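Local coordinates for protein TASOR (PDB 6TL1) that is a component of the HUSH complex, which maintains epigenetic silencing of H3K9me3-rich loci, the part here being its pseudo-PARP domain, at residues P28-V31 with T32-N35; D16-N19 with I20-S24. All coordinates share one frame; numbering follows the deposited sequence.

Contact 1. Residues P28-V31 with T32-N35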
# COMPACT_ATOMS: atom_id res chain seq x y z
N PRO A 28 4.67 15.45 7.87
CA PRO A 28 4.35 14.97 9.24
C PRO A 28 3.34 15.84 9.99
O PRO A 28 2.70 15.33 10.91
CB PRO A 28 5.72 14.95 9.92
CG PRO A 28 6.66 14.67 8.79
CD PRO A 28 6.12 15.49 7.64
N THR A 29 3.17 17.12 9.61
CA THR A 29 2.14 17.97 10.21
C THR A 29 0.72 17.58 9.81
O THR A 29 -0.23 18.18 10.32
CB THR A 29 2.38 19.44 9.87
OG1 THR A 29 2.55 19.60 8.45
CG2 THR A 29 3.61 19.95 10.61
N SER A 30 0.55 16.60 8.90
CA SER A 30 -0.77 16.05 8.64
C SER A 30 -1.37 15.43 9.90
O SER A 30 -2.54 15.03 9.88
CB SER A 30 -0.71 14.98 7.54
OG SER A 30 -0.39 15.52 6.26
N VAL A 31 -0.59 15.32 10.97
CA VAL A 31 -1.08 14.78 12.23
C VAL A 31 -2.23 15.62 12.78
O VAL A 31 -3.08 15.11 13.51
CB VAL A 31 0.08 14.65 13.25
CG1 VAL A 31 0.57 16.03 13.68
CG2 VAL A 31 -0.36 13.85 14.46
N THR A 32 -2.28 16.92 12.44
CA THR A 32 -3.38 17.75 12.92
C THR A 32 -4.64 17.59 12.09
O THR A 32 -5.73 17.91 12.58
CB THR A 32 -2.98 19.23 12.93
OG1 THR A 32 -2.97 19.74 11.59
CG2 THR A 32 -1.62 19.38 13.54
N ASN A 33 -4.53 17.08 10.87
CA ASN A 33 -5.68 17.02 9.98
C ASN A 33 -6.44 15.70 10.02
O ASN A 33 -7.62 15.68 9.68
CB ASN A 33 -5.23 17.29 8.53
CG ASN A 33 -4.39 18.55 8.41
OD1 ASN A 33 -4.84 19.62 8.79
ND2 ASN A 33 -3.16 18.42 7.94
N PHE A 34 -5.82 14.63 10.48
CA PHE A 34 -6.49 13.33 10.55
C PHE A 34 -6.85 12.99 11.98
O PHE A 34 -6.00 13.05 12.87
CB PHE A 34 -5.60 12.24 9.95
CG PHE A 34 -5.49 12.34 8.45
CD1 PHE A 34 -6.45 11.77 7.64
CD2 PHE A 34 -4.43 13.02 7.86
CE1 PHE A 34 -6.37 11.87 6.25
CE2 PHE A 34 -4.33 13.12 6.48
CZ PHE A 34 -5.30 12.55 5.68
N ASN A 35 -8.11 12.65 12.20
CA ASN A 35 -8.54 12.07 13.46
C ASN A 35 -8.93 10.63 13.16
O ASN A 35 -9.90 10.37 12.43
CB ASN A 35 -9.67 12.88 14.09
CG ASN A 35 -10.22 12.24 15.35
OD1 ASN A 35 -9.59 11.38 15.97
ND2 ASN A 35 -11.37 12.73 15.80
O HOH W 1 -3.75 12.05 13.80

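Contact 2. Residues D16-N19 with I20-S24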
# COMPACT_ATOMS: atom_id res chain seq x y z
N ASP A 16 -0.39 1.85 18.44
CA ASP A 16 0.57 1.26 17.50
C ASP A 16 0.10 1.42 16.05
O ASP A 16 0.90 1.72 15.16
CB ASP A 16 0.80 -0.22 17.83
CG ASP A 16 1.76 -0.43 18.99
OD1 ASP A 16 2.41 0.54 19.44
OD2 ASP A 16 1.87 -1.58 19.47
N VAL A 17 -1.18 1.14 15.79
CA VAL A 17 -1.70 1.27 14.43
C VAL A 17 -1.67 2.73 14.00
O VAL A 17 -1.25 3.05 12.88
CB VAL A 17 -3.12 0.70 14.34
CG1 VAL A 17 -3.68 0.90 12.93
CG2 VAL A 17 -3.11 -0.77 14.73
N VAL A 18 -2.11 3.62 14.88
CA VAL A 18 -2.05 5.05 14.60
C VAL A 18 -0.60 5.48 14.41
O VAL A 18 -0.31 6.32 13.55
CB VAL A 18 -2.76 5.86 15.70
CG1 VAL A 18 -2.40 7.32 15.61
CG2 VAL A 18 -4.27 5.70 15.57
N ASN A 19 0.34 4.86 15.14
CA ASN A 19 1.74 5.27 15.00
C ASN A 19 2.29 4.91 13.63
O ASN A 19 3.18 5.60 13.13
CB ASN A 19 2.64 4.64 16.06
CG ASN A 19 2.46 5.28 17.43
OD1 ASN A 19 1.87 6.33 17.53
ND2 ASN A 19 3.01 4.66 18.47
N ILE A 20 1.81 3.82 13.03
CA ILE A 20 2.20 3.49 11.66
C ILE A 20 1.77 4.61 10.72
O ILE A 20 2.55 5.08 9.88
CB ILE A 20 1.59 2.14 11.24
CG1 ILE A 20 2.13 1.00 12.12
CG2 ILE A 20 1.89 1.86 9.75
CD1 ILE A 20 1.31 -0.24 11.99
N LEU A 21 0.55 5.11 10.89
CA LEU A 21 0.08 6.21 10.05
C LEU A 21 0.87 7.49 10.32
O LEU A 21 1.36 8.13 9.37
CB LEU A 21 -1.41 6.45 10.28
CG LEU A 21 -2.31 5.26 9.89
CD1 LEU A 21 -3.61 5.34 10.65
CD2 LEU A 21 -2.57 5.22 8.40
N HIS A 22 1.02 7.88 11.59
CA HIS A 22 1.70 9.13 11.93
C HIS A 22 3.14 9.14 11.46
O HIS A 22 3.69 10.20 11.16
CB HIS A 22 1.66 9.38 13.44
CG HIS A 22 0.34 9.84 13.94
ND1 HIS A 22 0.05 9.96 15.29
CD2 HIS A 22 -0.78 10.21 13.28
CE1 HIS A 22 -1.19 10.40 15.44
NE2 HIS A 22 -1.72 10.56 14.23
N SER A 23 3.80 7.99 11.44
CA SER A 23 5.18 7.95 11.01
C SER A 23 5.33 7.86 9.49
O SER A 23 6.45 7.83 8.99
CB SER A 23 5.90 6.79 11.69
OG SER A 23 5.39 5.57 11.22
N SER A 24 4.22 7.79 8.74
CA SER A 24 4.26 7.52 7.31
C SER A 24 3.69 8.66 6.48
O SER A 24 3.29 8.46 5.32
CB SER A 24 3.50 6.22 7.00
OG SER A 24 3.95 5.17 7.85

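Contact 1. Residues P28-V31 with T32-N35
The carbonyl of Ser30 is gripped twice by the residues that follow it. Asn33 N donates to Ser30 O at 3.0 Å, from well above the carbonyl plane (66° out of it), and Phe34 N adds a weak second bond to the same oxygen. The Phe34 ring closes this tight side: with chi1 at -71° its CG stands anti to its own carbonyl carbon, and the ring offers an edge to the Ser30 carbonyl, with CD2 coming to 3.4 Å from Ser30 O. Ser30 CB sits 4.2 Å from Phe34 CE2. The buried hydroxyl of Ser30 turns elsewhere, to hydrogen bonds with Asp114 OD2 and Glu27 O, while the Phe34 ring meets Phe207 edge-to-face.

The other side is looser and faces solvent. There Thr32 N reaches back to Thr29 O at 3.2 Å in a nearly straight bond (171°), and the side chains of the exposed Val31 and Thr32 cross at about a right angle, with Thr32 CG2 4.0 Å from Val31 CG1. A water donates to both Val31 O and Phe34 O, the latter at 2.6 Å, and so bridges the two carbonyls across the turn. Successive i to i+3 bonds of this kind mark a run of 3-10-like turns, here leading straight into strand 34-42 of the pseudo-PARP domain's antiparallel sheet.

Contact 2. Residues D16-N19 with I20-S24
Val18 and His22 lie side by side, one turn apart, near the C-terminal end of helix 12-22, an alpha helix packed on the antiparallel sheet of the pseudo-PARP domain. The methyl Val18 CG1 sits over one face of the imidazole in a CH-pi contact, 3.6 Å from the ring centroid and 21° off the normal. It is offset toward the rim, and its closest ring atom is His22 CE1. Val18 puts this methyl there by holding CG1 anti to its backbone N (chi1 166°), while His22 CB points back toward the preceding turn.

Beneath the pair, the backbone fixes their spacing: His22 N donates to Val18 O at 2.8 Å. Two residues earlier, Ile20 N bonds to Asp16 O at 3.1 Å and makes a weaker bond to Val17 O. The Ile20 side chain lies back along the helix over these carbonyls, with CG1 3.4 Å from Asp16 O.

Farther out, the sheet positions the helix. Val17, Val18 and Leu21 are buried: Val17 packs on Leu41 and Val205, and Leu21 on Phe74 and Val205, while Tyr36 of strand 34-42 touches Val18, Leu21 and His22. Asp16 and Asn19 are on the exposed side.

Two serines follow His22. Ser23 N donates to Asn19 O at 3.0 Å, and Ser23 OG lies close enough to Asn19 O and Ile20 O for its single proton to serve either. The hydroxyl Ser24 OG approaches Ile20 O so closely in the model that the exact length of that bond is doubtful, whereas Ser24 N turns back to Leu21 O in an i to i+3 bond of 2.9 Å.

Overall arrangement
From the N terminus the chain passes through strand 4-6 and enters helix 12-22, whose last turns form contact 2. A short connection then leads to contact 1, the turns that deliver the chain into strand 34-42. Both contacts are local and lie in series, neither nested nor crossed, with centres about 11 Å apart. They meet directly: Val31 CG2 of contact 1 packs 3.6 Å from His22 NE2 of contact 2. This touch ties the turn before strand 34-42 to the helix end. Contact 2 lies against the antiparallel sheet, and contact 1 feeds a strand lying between 4-6 and 199-209 in it.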